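Long-range contact in amyloid-like protein 1 (Homo sapiens, PDB 3PMR), which probably acts in cell adhesion as a membrane-protein relative of the amyloid precursor protein, its E2 domain dimerising and binding heparin: residues B[101-115]-B[132-146]. Residues are numbered along the deposited sequence; the frame is centred on the assembly and turned at random.
With PO4 (phosphate ion), chain F.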
loop_
_atom_site.group_PDB
_atom_site.type_symbol
_atom_site.label_atom_id
_atom_site.label_comp_id
_atom_site.label_asym_id
_atom_site.label_seq_id
_atom_site.Cartn_x
_atom_site.Cartn_y
_atom_site.Cartn_z
ATOM N N ILE B 101 14.417 0.216 -8.793
ATOM C CA ILE B 101 15.664 -0.519 -8.813
ATOM C C ILE B 101 16.718 0.125 -9.717
ATOM O O ILE B 101 17.881 0.195 -9.345
ATOM C CB ILE B 101 15.424 -1.962 -9.288
ATOM C CG1 ILE B 101 14.560 -2.699 -8.267
ATOM C CG2 ILE B 101 16.744 -2.675 -9.496
ATOM C CD1 ILE B 101 14.199 -4.125 -8.666
ATOM N N ALA B 102 16.314 0.589 -10.898
ATOM C CA ALA B 102 17.264 1.195 -11.836
ATOM C C ALA B 102 17.873 2.465 -11.285
ATOM O O ALA B 102 19.065 2.722 -11.469
ATOM C CB ALA B 102 16.589 1.479 -13.179
ATOM N N LEU B 103 17.053 3.266 -10.615
ATOM C CA LEU B 103 17.529 4.509 -10.023
ATOM C C LEU B 103 18.564 4.167 -8.939
ATOM O O LEU B 103 19.654 4.746 -8.896
ATOM C CB LEU B 103 16.357 5.285 -9.418
ATOM C CG LEU B 103 16.674 6.668 -8.845
ATOM C CD1 LEU B 103 17.408 7.508 -9.892
ATOM C CD2 LEU B 103 15.384 7.355 -8.420
ATOM N N ILE B 104 18.220 3.220 -8.074
ATOM C CA ILE B 104 19.131 2.786 -7.029
ATOM C C ILE B 104 20.471 2.306 -7.631
ATOM O O ILE B 104 21.539 2.620 -7.107
ATOM C CB ILE B 104 18.488 1.653 -6.192
ATOM C CG1 ILE B 104 17.450 2.259 -5.232
ATOM C CG2 ILE B 104 19.554 0.878 -5.445
ATOM C CD1 ILE B 104 16.665 1.230 -4.427
ATOM N N ASN B 105 20.408 1.549 -8.725
ATOM C CA ASN B 105 21.616 1.055 -9.375
ATOM C C ASN B 105 22.373 2.200 -10.020
ATOM O O ASN B 105 23.600 2.265 -9.942
ATOM C CB ASN B 105 21.294 -0.009 -10.439
ATOM C CG ASN B 105 20.890 -1.337 -9.829
ATOM O OD1 ASN B 105 21.246 -1.637 -8.699
ATOM N ND2 ASN B 105 20.161 -2.147 -10.588
ATOM N N ASP B 106 21.644 3.113 -10.655
ATOM C CA ASP B 106 22.289 4.257 -11.290
ATOM C C ASP B 106 22.977 5.136 -10.252
ATOM O O ASP B 106 24.078 5.614 -10.480
ATOM C CB ASP B 106 21.269 5.095 -12.064
ATOM N N GLN B 107 22.325 5.364 -9.116
ATOM C CA GLN B 107 22.934 6.204 -8.089
ATOM C C GLN B 107 24.161 5.567 -7.445
ATOM O O GLN B 107 25.073 6.268 -7.037
ATOM C CB GLN B 107 21.907 6.565 -7.019
ATOM C CG GLN B 107 20.844 7.496 -7.555
ATOM C CD GLN B 107 19.759 7.801 -6.552
ATOM O OE1 GLN B 107 19.585 7.087 -5.561
ATOM N NE2 GLN B 107 19.001 8.862 -6.814
ATOM N N ARG B 108 24.192 4.244 -7.361
ATOM C CA ARG B 108 25.331 3.567 -6.759
ATOM C C ARG B 108 26.541 3.709 -7.693
ATOM O O ARG B 108 27.666 3.945 -7.246
ATOM C CB ARG B 108 25.013 2.088 -6.553
ATOM C CG ARG B 108 26.155 1.275 -5.955
ATOM C CD ARG B 108 25.868 -0.226 -6.001
ATOM N NE ARG B 108 25.900 -0.719 -7.375
ATOM C CZ ARG B 108 24.886 -1.328 -7.980
ATOM N NH1 ARG B 108 23.743 -1.534 -7.329
ATOM N NH2 ARG B 108 25.008 -1.706 -9.245
ATOM N N ARG B 109 26.289 3.558 -8.995
ATOM C CA ARG B 109 27.331 3.661 -10.006
ATOM C C ARG B 109 27.854 5.078 -10.125
ATOM O O ARG B 109 29.060 5.289 -10.264
ATOM C CB ARG B 109 26.802 3.174 -11.349
ATOM C CG ARG B 109 26.541 1.674 -11.353
ATOM C CD ARG B 109 25.555 1.262 -12.428
ATOM N NE ARG B 109 25.504 -0.191 -12.545
ATOM C CZ ARG B 109 24.541 -0.862 -13.163
ATOM N NH1 ARG B 109 23.530 -0.215 -13.728
ATOM N NH2 ARG B 109 24.588 -2.183 -13.199
ATOM N N ALA B 110 26.960 6.055 -10.068
ATOM C CA ALA B 110 27.390 7.445 -10.137
ATOM C C ALA B 110 28.266 7.776 -8.923
ATOM O O ALA B 110 29.288 8.452 -9.048
ATOM C CB ALA B 110 26.182 8.370 -10.166
ATOM N N ALA B 111 27.864 7.295 -7.752
ATOM C CA ALA B 111 28.604 7.556 -6.523
ATOM C C ALA B 111 29.972 6.860 -6.514
ATOM O O ALA B 111 30.924 7.377 -5.921
ATOM C CB ALA B 111 27.778 7.124 -5.313
ATOM N N LEU B 112 30.069 5.697 -7.161
ATOM C CA LEU B 112 31.337 4.973 -7.232
ATOM C C LEU B 112 32.308 5.786 -8.074
ATOM O O LEU B 112 33.470 5.968 -7.705
ATOM C CB LEU B 112 31.160 3.583 -7.864
ATOM C CG LEU B 112 32.456 2.783 -8.093
ATOM C CD1 LEU B 112 33.191 2.592 -6.777
ATOM C CD2 LEU B 112 32.135 1.430 -8.705
ATOM N N GLU B 113 31.824 6.265 -9.215
ATOM C CA GLU B 113 32.632 7.075 -10.109
ATOM C C GLU B 113 33.160 8.311 -9.358
ATOM O O GLU B 113 34.336 8.629 -9.443
ATOM C CB GLU B 113 31.802 7.507 -11.323
ATOM C CG GLU B 113 32.584 8.307 -12.352
ATOM C CD GLU B 113 31.741 8.740 -13.549
ATOM O OE1 GLU B 113 30.821 9.572 -13.379
ATOM O OE2 GLU B 113 32.003 8.243 -14.664
ATOM N N GLY B 114 32.289 8.995 -8.622
ATOM C CA GLY B 114 32.715 10.172 -7.873
ATOM C C GLY B 114 33.761 9.863 -6.805
ATOM O O GLY B 114 34.713 10.614 -6.614
ATOM N N PHE B 115 33.586 8.748 -6.107
ATOM C CA PHE B 115 34.522 8.343 -5.061
ATOM C C PHE B 115 35.896 8.056 -5.659
ATOM O O PHE B 115 36.924 8.363 -5.052
ATOM C CB PHE B 115 33.987 7.103 -4.349
ATOM C CG PHE B 115 34.987 6.431 -3.447
ATOM C CD1 PHE B 115 35.520 7.100 -2.353
ATOM C CD2 PHE B 115 35.357 5.105 -3.667
ATOM C CE1 PHE B 115 36.398 6.457 -1.477
ATOM C CE2 PHE B 115 36.234 4.455 -2.797
ATOM C CZ PHE B 115 36.755 5.132 -1.704
ATOM N N ALA B 132 32.761 11.813 -0.748
ATOM C CA ALA B 132 32.447 10.993 -1.912
ATOM C C ALA B 132 32.164 9.569 -1.420
ATOM O O ALA B 132 31.288 8.879 -1.934
ATOM C CB ALA B 132 33.620 10.994 -2.874
ATOM N N LEU B 133 32.913 9.135 -0.418
ATOM C CA LEU B 133 32.714 7.810 0.133
ATOM C C LEU B 133 31.369 7.781 0.849
ATOM O O LEU B 133 30.603 6.829 0.689
ATOM C CB LEU B 133 33.843 7.456 1.114
ATOM C CG LEU B 133 33.781 6.073 1.775
ATOM C CD1 LEU B 133 33.834 4.973 0.701
ATOM C CD2 LEU B 133 34.940 5.919 2.755
ATOM N N ARG B 134 31.075 8.826 1.623
ATOM C CA ARG B 134 29.815 8.886 2.354
ATOM C C ARG B 134 28.641 8.695 1.405
ATOM O O ARG B 134 27.698 7.971 1.703
ATOM C CB ARG B 134 29.653 10.220 3.081
ATOM C CG ARG B 134 28.266 10.395 3.696
ATOM C CD ARG B 134 28.116 11.717 4.447
ATOM N NE ARG B 134 26.833 11.801 5.145
ATOM C CZ ARG B 134 25.650 11.913 4.542
ATOM N NH1 ARG B 134 25.575 11.964 3.217
ATOM N NH2 ARG B 134 24.539 11.964 5.267
ATOM N N ARG B 135 28.716 9.346 0.253
ATOM C CA ARG B 135 27.668 9.257 -0.741
ATOM C C ARG B 135 27.549 7.831 -1.288
ATOM O O ARG B 135 26.446 7.348 -1.530
ATOM C CB ARG B 135 27.953 10.262 -1.857
ATOM C CG ARG B 135 27.003 10.215 -3.032
ATOM C CD ARG B 135 27.000 11.552 -3.754
ATOM N NE ARG B 135 26.496 11.432 -5.115
ATOM C CZ ARG B 135 27.272 11.247 -6.178
ATOM N NH1 ARG B 135 28.590 11.171 -6.029
ATOM N NH2 ARG B 135 26.736 11.130 -7.385
ATOM N N TYR B 136 28.678 7.155 -1.470
ATOM C CA TYR B 136 28.658 5.782 -1.976
ATOM C C TYR B 136 28.063 4.842 -0.925
ATOM O O TYR B 136 27.289 3.945 -1.250
ATOM C CB TYR B 136 30.071 5.324 -2.340
ATOM C CG TYR B 136 30.143 3.899 -2.855
ATOM C CD1 TYR B 136 29.618 3.555 -4.106
ATOM C CD2 TYR B 136 30.726 2.893 -2.088
ATOM C CE1 TYR B 136 29.676 2.243 -4.576
ATOM C CE2 TYR B 136 30.786 1.576 -2.549
ATOM C CZ TYR B 136 30.263 1.260 -3.791
ATOM O OH TYR B 136 30.332 -0.037 -4.247
ATOM N N LEU B 137 28.422 5.058 0.337
ATOM C CA LEU B 137 27.913 4.221 1.419
ATOM C C LEU B 137 26.417 4.440 1.588
ATOM O O LEU B 137 25.678 3.509 1.896
ATOM C CB LEU B 137 28.649 4.532 2.730
ATOM C CG LEU B 137 30.135 4.170 2.705
ATOM C CD1 LEU B 137 30.790 4.464 4.036
ATOM C CD2 LEU B 137 30.262 2.695 2.389
ATOM N N ARG B 138 25.963 5.672 1.387
ATOM C CA ARG B 138 24.541 5.949 1.508
ATOM C C ARG B 138 23.788 5.312 0.344
ATOM O O ARG B 138 22.634 4.916 0.489
ATOM C CB ARG B 138 24.278 7.455 1.554
ATOM C CG ARG B 138 24.830 8.106 2.807
ATOM C CD ARG B 138 24.134 9.419 3.122
ATOM N NE ARG B 138 23.244 9.847 2.046
ATOM N N ALA B 139 24.439 5.218 -0.810
ATOM C CA ALA B 139 23.811 4.587 -1.965
ATOM C C ALA B 139 23.650 3.095 -1.631
ATOM O O ALA B 139 22.645 2.475 -1.982
ATOM C CB ALA B 139 24.682 4.762 -3.193
ATOM N N GLU B 140 24.643 2.524 -0.948
ATOM C CA GLU B 140 24.581 1.111 -0.573
ATOM C C GLU B 140 23.579 0.850 0.546
ATOM O O GLU B 140 22.932 -0.195 0.569
ATOM C CB GLU B 140 25.970 0.586 -0.193
ATOM C CG GLU B 140 26.790 0.259 -1.424
ATOM C CD GLU B 140 26.003 -0.595 -2.420
ATOM O OE1 GLU B 140 26.296 -1.801 -2.540
ATOM O OE2 GLU B 140 25.080 -0.057 -3.079
ATOM N N GLN B 141 23.441 1.809 1.456
ATOM C CA GLN B 141 22.472 1.686 2.535
ATOM C C GLN B 141 21.080 1.673 1.912
ATOM O O GLN B 141 20.217 0.897 2.312
ATOM C CB GLN B 141 22.578 2.864 3.501
ATOM C CG GLN B 141 21.522 2.826 4.587
ATOM C CD GLN B 141 21.451 4.111 5.383
ATOM O OE1 GLN B 141 21.409 5.208 4.818
ATOM N NE2 GLN B 141 21.424 3.984 6.704
ATOM N N LYS B 142 20.868 2.528 0.916
ATOM C CA LYS B 142 19.566 2.582 0.244
ATOM C C LYS B 142 19.236 1.233 -0.414
ATOM O O LYS B 142 18.103 0.768 -0.348
ATOM C CB LYS B 142 19.566 3.696 -0.805
ATOM C CG LYS B 142 18.204 4.001 -1.378
ATOM C CD LYS B 142 18.163 5.387 -1.999
ATOM C CE LYS B 142 16.728 5.838 -2.161
ATOM N NZ LYS B 142 16.042 5.718 -0.849
ATOM N N GLU B 143 20.228 0.621 -1.056
ATOM C CA GLU B 143 20.047 -0.680 -1.707
ATOM C C GLU B 143 19.784 -1.792 -0.683
ATOM O O GLU B 143 19.020 -2.725 -0.927
ATOM C CB GLU B 143 21.286 -1.026 -2.538
ATOM C CG GLU B 143 21.288 -2.443 -3.116
ATOM C CD GLU B 143 22.289 -2.607 -4.255
ATOM O OE1 GLU B 143 23.074 -1.657 -4.486
ATOM O OE2 GLU B 143 22.291 -3.675 -4.913
ATOM N N GLN B 144 20.433 -1.681 0.463
ATOM C CA GLN B 144 20.263 -2.654 1.521
ATOM C C GLN B 144 18.846 -2.555 2.073
ATOM O O GLN B 144 18.156 -3.564 2.227
ATOM C CB GLN B 144 21.267 -2.394 2.642
ATOM C CG GLN B 144 21.090 -3.333 3.802
ATOM C CD GLN B 144 22.090 -3.085 4.889
ATOM O OE1 GLN B 144 21.926 -2.182 5.712
ATOM N NE2 GLN B 144 23.156 -3.878 4.895
ATOM N N ARG B 145 18.412 -1.335 2.361
ATOM C CA ARG B 145 17.072 -1.117 2.891
ATOM C C ARG B 145 16.023 -1.572 1.892
ATOM O O ARG B 145 14.975 -2.093 2.272
ATOM C CB ARG B 145 16.874 0.365 3.242
ATOM C CG ARG B 145 17.582 0.775 4.542
ATOM C CD ARG B 145 17.579 2.283 4.749
ATOM N NE ARG B 145 16.231 2.841 4.817
ATOM C CZ ARG B 145 15.367 2.613 5.805
ATOM N NH1 ARG B 145 15.701 1.830 6.824
ATOM N NH2 ARG B 145 14.164 3.171 5.774
ATOM N N HIS B 146 16.316 -1.403 0.610
ATOM C CA HIS B 146 15.369 -1.808 -0.413
ATOM C C HIS B 146 15.201 -3.321 -0.386
ATOM O O HIS B 146 14.086 -3.836 -0.458
ATOM C CB HIS B 146 15.848 -1.356 -1.784
ATOM C CG HIS B 146 14.899 -1.695 -2.884
ATOM N ND1 HIS B 146 14.932 -2.901 -3.548
ATOM C CD2 HIS B 146 13.848 -1.010 -3.395
ATOM C CE1 HIS B 146 13.939 -2.948 -4.419
ATOM N NE2 HIS B 146 13.266 -1.813 -4.343
HETATM P P PO4 F . 14.706 4.821 2.135
HETATM O O1 PO4 F . 14.956 3.358 2.184
HETATM O O2 PO4 F . 15.986 5.534 1.886
HETATM O O3 PO4 F . 13.746 5.125 1.041
HETATM O O4 PO4 F . 14.132 5.270 3.433
HETATM O O HOH W 1 21.725 3.441 -4.570
HETATM O O HOH W 2 20.305 -3.686 -6.930
HETATM O O HOH W 3 30.790 9.581 -4.331
#
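Helix segments 101-115 and 132-146 run antiparallel, 159° between their directions and their axes 8.3 Å apart at closest approach, and they splay from the Phe115-Ala132 end, where CA atoms come within 4.6 Å, toward Ile104 and Glu143. At the close end Leu133 CD1 lies over one face of the Phe115 ring, a CH-pi contact 3.9 Å from its centroid, and Ala111 CB packs against Tyr136. The Arg135 guanidinium lays one face over Ala111 CA, 3.6 Å from NH1. Helices 64-119 and 126-157 pair here as an antiparallel hairpin of the all-helical E2 domain; helix 159-187 packs on the second arm. Arg108 is a knob among Tyr136, Ala139, Glu140 and Glu143. With CG anti to the backbone N (chi1 179°) and a bend at chi3, its NH1 makes a salt bridge to Glu143 OE1 on the syn side, 2.9 Å away and tilted 29° out of the carboxylate plane, and also donates to Asn105 OD1. Arg179 pairs with Glu140 and Glu143, and His172 bonds Glu143 too. Alanine at this position would probably leave Glu143 OE1 without the cationic partner Arg108 supplies and open a gap beside Tyr136. At the wider end, Ile104 CD1 meets His146 CD2 at 3.7 Å, and a water joins Ile104 O to Ala139 O.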